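Local coordinates for protein putative deoxyribonuclease yjjV (Escherichia coli, PDB 1ZZM) that probably acts as a metal-dependent hydrolase on ester bonds, a TatD-type enzyme that binds two divalent metal cations per subunit, at residues H73-E86 and W114-L128. Sequence-based numbering, arbitrary orientation.
Sequences HSDVSLEQLQQALE and WLLDEQLKLAKRYDL. With ZN (zinc ion), chain D.
The Tyr126 ring is clasped on both faces: Leu85 CB makes a CH-pi contact 4.0 Å from the ring centroid, and Arg125 CG lies off-centre over the opposite face. Leu122 CD2 and Glu86 OE1 come in at the edge. Gln82 NE2 donates to Tyr126 OH (2.8 Å, nearly straight at 167°), with the hydroxyl in the plane of the Gln82 amide; a bend at chi2 (-88°) swings the amide over to it. The hydroxyl in turn donates to the anti lone pair of Glu86 OE1 at 2.7 Å and sits above the centre of the Arg125 guanidinium. A phenylalanine in place of Tyr126 would probably leave the Gln82 amide and Glu86 carboxylate without their shared partner. Water links Glu86 OE1 to Arg125 NH2. In this TIM-barrel-type TatD fold, helices 75-86 and 114-125 are neighbours outside the barrel, nearly parallel (12°) with axes 10.8 Å apart, packing knobs into holes. Leu122 fits among Leu78, Leu81, Gln82 and Leu85; Leu78 fits among Trp114, Leu115, Glu118 and Gln119, its CD1 3.8 Å from Trp114 CZ3. Toward the barrel, Leu85 and Ala123 both touch Val95 of strand 95-101. Asp117 OD2 binds zinc with His144 and His148, apart from the two-metal centre.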
loop_
_atom_site.group_PDB
_atom_site.type_symbol
_atom_site.label_atom_id
_atom_site.label_comp_id
_atom_site.label_asym_id
_atom_site.label_seq_id
_atom_site.Cartn_x
_atom_site.Cartn_y
_atom_site.Cartn_z
ATOM N N HIS A 73 -9.162 13.162 -11.700
ATOM C CA HIS A 73 -8.786 12.242 -12.770
ATOM C C HIS A 73 -9.574 12.386 -14.058
ATOM O O HIS A 73 -10.812 12.275 -14.073
ATOM C CB HIS A 73 -8.889 10.795 -12.270
ATOM C CG HIS A 73 -8.245 10.581 -10.934
ATOM N ND1 HIS A 73 -7.061 11.189 -10.577
ATOM C CD2 HIS A 73 -8.596 9.793 -9.888
ATOM C CE1 HIS A 73 -6.705 10.785 -9.367
ATOM N NE2 HIS A 73 -7.619 9.933 -8.925
ATOM N N SER A 74 -8.839 12.614 -15.140
ATOM C CA SER A 74 -9.425 12.793 -16.476
ATOM C C SER A 74 -8.811 11.782 -17.426
ATOM O O SER A 74 -7.930 11.023 -17.030
ATOM C CB SER A 74 -9.133 14.203 -17.002
ATOM O OG SER A 74 -7.729 14.449 -17.074
ATOM N N ASP A 75 -9.279 11.763 -18.676
ATOM C CA ASP A 75 -8.712 10.845 -19.663
ATOM C C ASP A 75 -7.244 11.238 -19.856
ATOM O O ASP A 75 -6.398 10.394 -20.189
ATOM C CB ASP A 75 -9.461 10.926 -21.006
ATOM C CG ASP A 75 -10.841 10.274 -20.948
ATOM O OD1 ASP A 75 -11.086 9.407 -20.071
ATOM O OD2 ASP A 75 -11.689 10.614 -21.793
ATOM N N VAL A 76 -6.934 12.517 -19.657
ATOM C CA VAL A 76 -5.545 12.953 -19.760
ATOM C C VAL A 76 -4.742 12.320 -18.615
ATOM O O VAL A 76 -3.624 11.848 -18.832
ATOM C CB VAL A 76 -5.417 14.513 -19.741
ATOM C CG1 VAL A 76 -3.978 14.929 -19.662
ATOM C CG2 VAL A 76 -6.021 15.087 -21.039
ATOM N N SER A 77 -5.319 12.247 -17.414
ATOM C CA SER A 77 -4.604 11.601 -16.298
ATOM C C SER A 77 -4.275 10.152 -16.657
ATOM O O SER A 77 -3.181 9.648 -16.359
ATOM C CB SER A 77 -5.478 11.603 -15.036
ATOM O OG SER A 77 -5.787 12.938 -14.647
ATOM N N LEU A 78 -5.221 9.465 -17.284
ATOM C CA LEU A 78 -4.982 8.068 -17.631
ATOM C C LEU A 78 -3.957 7.947 -18.748
ATOM O O LEU A 78 -3.151 7.022 -18.764
ATOM C CB LEU A 78 -6.271 7.369 -18.039
ATOM C CG LEU A 78 -7.173 6.930 -16.867
ATOM C CD1 LEU A 78 -8.557 6.509 -17.391
ATOM C CD2 LEU A 78 -6.509 5.738 -16.140
ATOM N N GLU A 79 -3.982 8.878 -19.688
ATOM C CA GLU A 79 -3.001 8.803 -20.756
ATOM C C GLU A 79 -1.616 9.060 -20.138
ATOM O O GLU A 79 -0.617 8.439 -20.531
ATOM C CB GLU A 79 -3.296 9.847 -21.832
ATOM C CG GLU A 79 -2.301 9.780 -22.963
ATOM C CD GLU A 79 -2.545 10.827 -24.026
ATOM O OE1 GLU A 79 -3.639 10.878 -24.634
ATOM O OE2 GLU A 79 -1.624 11.589 -24.241
ATOM N N GLN A 80 -1.542 9.975 -19.175
ATOM C CA GLN A 80 -0.243 10.259 -18.541
ATOM C C GLN A 80 0.301 9.033 -17.801
ATOM O O GLN A 80 1.506 8.763 -17.801
ATOM C CB GLN A 80 -0.361 11.397 -17.541
ATOM C CG GLN A 80 -0.577 12.740 -18.140
ATOM C CD GLN A 80 -0.781 13.767 -17.033
ATOM O OE1 GLN A 80 0.163 14.121 -16.282
ATOM N NE2 GLN A 80 -2.007 14.213 -16.888
ATOM N N LEU A 81 -0.601 8.315 -17.147
ATOM C CA LEU A 81 -0.217 7.092 -16.428
ATOM C C LEU A 81 0.347 6.061 -17.436
ATOM O O LEU A 81 1.440 5.488 -17.224
ATOM C CB LEU A 81 -1.446 6.540 -15.710
ATOM C CG LEU A 81 -1.218 5.179 -15.047
ATOM C CD1 LEU A 81 -0.040 5.295 -14.026
ATOM C CD2 LEU A 81 -2.525 4.733 -14.320
ATOM N N GLN A 82 -0.383 5.833 -18.531
ATOM C CA GLN A 82 0.087 4.882 -19.527
ATOM C C GLN A 82 1.441 5.289 -20.117
ATOM O O GLN A 82 2.355 4.474 -20.197
ATOM C CB GLN A 82 -0.970 4.674 -20.631
ATOM C CG GLN A 82 -0.554 3.661 -21.708
ATOM C CD GLN A 82 0.227 4.318 -22.843
ATOM O OE1 GLN A 82 -0.172 5.366 -23.346
ATOM N NE2 GLN A 82 1.342 3.697 -23.253
ATOM N N GLN A 83 1.589 6.552 -20.516
ATOM C CA GLN A 83 2.876 6.980 -21.066
ATOM C C GLN A 83 3.997 6.861 -20.047
ATOM O O GLN A 83 5.134 6.514 -20.407
ATOM C CB GLN A 83 2.808 8.436 -21.530
ATOM C CG GLN A 83 1.933 8.627 -22.703
ATOM C CD GLN A 83 1.879 10.102 -23.078
ATOM O OE1 GLN A 83 2.273 10.976 -22.294
ATOM N NE2 GLN A 83 1.389 10.383 -24.253
ATOM N N ALA A 84 3.704 7.166 -18.781
ATOM C CA ALA A 84 4.741 7.056 -17.763
ATOM C C ALA A 84 5.155 5.605 -17.626
ATOM O O ALA A 84 6.352 5.287 -17.609
ATOM C CB ALA A 84 4.245 7.592 -16.418
ATOM N N LEU A 85 4.174 4.717 -17.547
ATOM C CA LEU A 85 4.466 3.293 -17.421
ATOM C C LEU A 85 5.274 2.768 -18.630
ATOM O O LEU A 85 6.187 1.952 -18.464
ATOM C CB LEU A 85 3.160 2.497 -17.297
ATOM C CG LEU A 85 2.379 2.814 -16.001
ATOM C CD1 LEU A 85 1.091 2.002 -15.976
ATOM C CD2 LEU A 85 3.275 2.469 -14.766
ATOM N N GLU A 86 4.907 3.218 -19.828
ATOM C CA GLU A 86 5.582 2.812 -21.080
ATOM C C GLU A 86 7.074 3.120 -21.019
ATOM O O GLU A 86 7.898 2.355 -21.516
ATOM C CB GLU A 86 4.934 3.558 -22.249
ATOM C CG GLU A 86 5.601 3.434 -23.602
ATOM C CD GLU A 86 5.608 2.026 -24.152
ATOM O OE1 GLU A 86 4.716 1.228 -23.798
ATOM O OE2 GLU A 86 6.512 1.718 -24.959
ATOM N N TRP A 114 -15.064 2.121 -13.072
ATOM C CA TRP A 114 -14.560 2.167 -14.460
ATOM C C TRP A 114 -13.082 2.552 -14.406
ATOM O O TRP A 114 -12.227 1.982 -15.121
ATOM C CB TRP A 114 -15.327 3.228 -15.272
ATOM C CG TRP A 114 -14.802 3.380 -16.648
ATOM C CD1 TRP A 114 -15.096 2.583 -17.723
ATOM C CD2 TRP A 114 -13.875 4.360 -17.109
ATOM N NE1 TRP A 114 -14.405 3.016 -18.834
ATOM C CE2 TRP A 114 -13.645 4.104 -18.484
ATOM C CE3 TRP A 114 -13.215 5.433 -16.500
ATOM C CZ2 TRP A 114 -12.778 4.884 -19.260
ATOM C CZ3 TRP A 114 -12.356 6.207 -17.272
ATOM C CH2 TRP A 114 -12.145 5.927 -18.640
ATOM N N LEU A 115 -12.774 3.528 -13.558
ATOM C CA LEU A 115 -11.399 4.010 -13.452
ATOM C C LEU A 115 -10.475 2.924 -12.920
ATOM O O LEU A 115 -9.337 2.775 -13.385
ATOM C CB LEU A 115 -11.328 5.257 -12.556
ATOM C CG LEU A 115 -9.917 5.833 -12.382
ATOM C CD1 LEU A 115 -9.328 6.125 -13.747
ATOM C CD2 LEU A 115 -9.984 7.142 -11.560
ATOM N N LEU A 116 -10.935 2.179 -11.928
ATOM C CA LEU A 116 -10.128 1.067 -11.421
ATOM C C LEU A 116 -9.848 0.059 -12.545
ATOM O O LEU A 116 -8.723 -0.390 -12.722
ATOM C CB LEU A 116 -10.874 0.334 -10.300
ATOM C CG LEU A 116 -10.272 -0.982 -9.814
ATOM C CD1 LEU A 116 -8.915 -0.706 -9.098
ATOM C CD2 LEU A 116 -11.259 -1.685 -8.896
ATOM N N ASP A 117 -10.866 -0.308 -13.313
ATOM C CA ASP A 117 -10.615 -1.294 -14.361
ATOM C C ASP A 117 -9.668 -0.782 -15.447
ATOM O O ASP A 117 -8.918 -1.566 -16.012
ATOM C CB ASP A 117 -11.930 -1.815 -14.954
ATOM C CG ASP A 117 -12.597 -2.852 -14.073
ATOM O OD1 ASP A 117 -11.974 -3.330 -13.096
ATOM O OD2 ASP A 117 -13.762 -3.221 -14.337
ATOM N N GLU A 118 -9.706 0.521 -15.757
ATOM C CA GLU A 118 -8.789 1.073 -16.745
ATOM C C GLU A 118 -7.353 0.889 -16.254
ATOM O O GLU A 118 -6.441 0.616 -17.034
ATOM C CB GLU A 118 -9.047 2.573 -16.969
ATOM C CG GLU A 118 -10.288 2.886 -17.823
ATOM C CD GLU A 118 -10.270 2.167 -19.172
ATOM O OE1 GLU A 118 -9.296 2.332 -19.948
ATOM O OE2 GLU A 118 -11.225 1.421 -19.443
ATOM N N GLN A 119 -7.151 1.043 -14.949
ATOM C CA GLN A 119 -5.805 0.910 -14.407
ATOM C C GLN A 119 -5.411 -0.539 -14.247
ATOM O O GLN A 119 -4.235 -0.873 -14.367
ATOM C CB GLN A 119 -5.727 1.671 -13.096
ATOM C CG GLN A 119 -5.905 3.144 -13.364
ATOM C CD GLN A 119 -5.857 3.971 -12.119
ATOM O OE1 GLN A 119 -6.860 4.102 -11.397
ATOM N NE2 GLN A 119 -4.709 4.504 -11.836
ATOM N N LEU A 120 -6.391 -1.401 -13.997
ATOM C CA LEU A 120 -6.090 -2.821 -13.887
ATOM C C LEU A 120 -5.629 -3.286 -15.272
ATOM O O LEU A 120 -4.749 -4.135 -15.384
ATOM C CB LEU A 120 -7.324 -3.607 -13.402
ATOM C CG LEU A 120 -7.672 -3.411 -11.905
ATOM C CD1 LEU A 120 -8.847 -4.290 -11.535
ATOM C CD2 LEU A 120 -6.470 -3.759 -11.000
ATOM N N LYS A 121 -6.208 -2.728 -16.332
ATOM C CA LYS A 121 -5.783 -3.111 -17.669
ATOM C C LYS A 121 -4.322 -2.689 -17.897
ATOM O O LYS A 121 -3.570 -3.432 -18.527
ATOM C CB LYS A 121 -6.674 -2.476 -18.752
ATOM C CG LYS A 121 -8.071 -3.049 -18.818
ATOM C CD LYS A 121 -8.825 -2.486 -20.023
ATOM C CE LYS A 121 -9.988 -3.402 -20.413
ATOM N NZ LYS A 121 -11.163 -3.342 -19.473
ATOM N N LEU A 122 -3.928 -1.521 -17.384
ATOM C CA LEU A 122 -2.559 -1.056 -17.548
ATOM C C LEU A 122 -1.562 -1.923 -16.782
ATOM O O LEU A 122 -0.476 -2.225 -17.285
ATOM C CB LEU A 122 -2.406 0.402 -17.120
ATOM C CG LEU A 122 -3.005 1.381 -18.127
ATOM C CD1 LEU A 122 -3.068 2.810 -17.576
ATOM C CD2 LEU A 122 -2.143 1.329 -19.396
ATOM N N ALA A 123 -1.941 -2.350 -15.583
ATOM C CA ALA A 123 -1.065 -3.201 -14.792
ATOM C C ALA A 123 -0.854 -4.496 -15.567
ATOM O O ALA A 123 0.258 -5.024 -15.583
ATOM C CB ALA A 123 -1.665 -3.476 -13.413
ATOM N N LYS A 124 -1.904 -5.004 -16.211
ATOM C CA LYS A 124 -1.758 -6.237 -16.989
ATOM C C LYS A 124 -0.863 -6.028 -18.184
ATOM O O LYS A 124 0.002 -6.854 -18.467
ATOM C CB LYS A 124 -3.120 -6.759 -17.453
ATOM C CG LYS A 124 -3.830 -7.526 -16.341
ATOM C CD LYS A 124 -5.335 -7.657 -16.574
ATOM C CE LYS A 124 -5.667 -8.665 -17.621
ATOM N NZ LYS A 124 -7.158 -8.839 -17.643
ATOM N N ARG A 125 -1.070 -4.913 -18.880
ATOM C CA ARG A 125 -0.282 -4.606 -20.071
ATOM C C ARG A 125 1.210 -4.480 -19.757
ATOM O O ARG A 125 2.072 -4.969 -20.496
ATOM C CB ARG A 125 -0.762 -3.287 -20.705
ATOM C CG ARG A 125 0.060 -2.892 -21.933
ATOM C CD ARG A 125 -0.430 -1.604 -22.571
ATOM N NE ARG A 125 0.472 -1.152 -23.631
ATOM C CZ ARG A 125 0.315 -0.022 -24.310
ATOM N NH1 ARG A 125 -0.706 0.782 -24.031
ATOM N NH2 ARG A 125 1.163 0.289 -25.286
ATOM N N TYR A 126 1.520 -3.819 -18.655
ATOM C CA TYR A 126 2.910 -3.600 -18.299
ATOM C C TYR A 126 3.484 -4.614 -17.315
ATOM O O TYR A 126 4.608 -4.439 -16.850
ATOM C CB TYR A 126 3.058 -2.168 -17.794
ATOM C CG TYR A 126 2.885 -1.175 -18.938
ATOM C CD1 TYR A 126 3.877 -1.054 -19.912
ATOM C CD2 TYR A 126 1.700 -0.438 -19.107
ATOM C CE1 TYR A 126 3.713 -0.232 -21.027
ATOM C CE2 TYR A 126 1.521 0.399 -20.243
ATOM C CZ TYR A 126 2.541 0.489 -21.188
ATOM O OH TYR A 126 2.436 1.312 -22.291
ATOM N N ASP A 127 2.688 -5.644 -17.006
ATOM C CA ASP A 127 3.099 -6.745 -16.122
ATOM C C ASP A 127 3.538 -6.234 -14.753
ATOM O O ASP A 127 4.661 -6.476 -14.321
ATOM C CB ASP A 127 4.242 -7.509 -16.835
ATOM C CG ASP A 127 4.543 -8.895 -16.215
ATOM O OD1 ASP A 127 3.650 -9.528 -15.620
ATOM O OD2 ASP A 127 5.701 -9.349 -16.344
ATOM N N LEU A 128 2.645 -5.523 -14.066
ATOM C CA LEU A 128 2.968 -4.969 -12.744
ATOM C C LEU A 128 1.912 -5.318 -11.731
ATOM O O LEU A 128 0.756 -5.520 -12.099
ATOM C CB LEU A 128 3.018 -3.438 -12.800
ATOM C CG LEU A 128 4.173 -2.854 -13.610
ATOM C CD1 LEU A 128 3.940 -1.362 -13.946
ATOM C CD2 LEU A 128 5.412 -3.044 -12.772
HETATM ZN ZN ZN D . -14.054 -4.874 -13.436
HETATM O O HOH W 1 3.945 -0.447 -25.584
#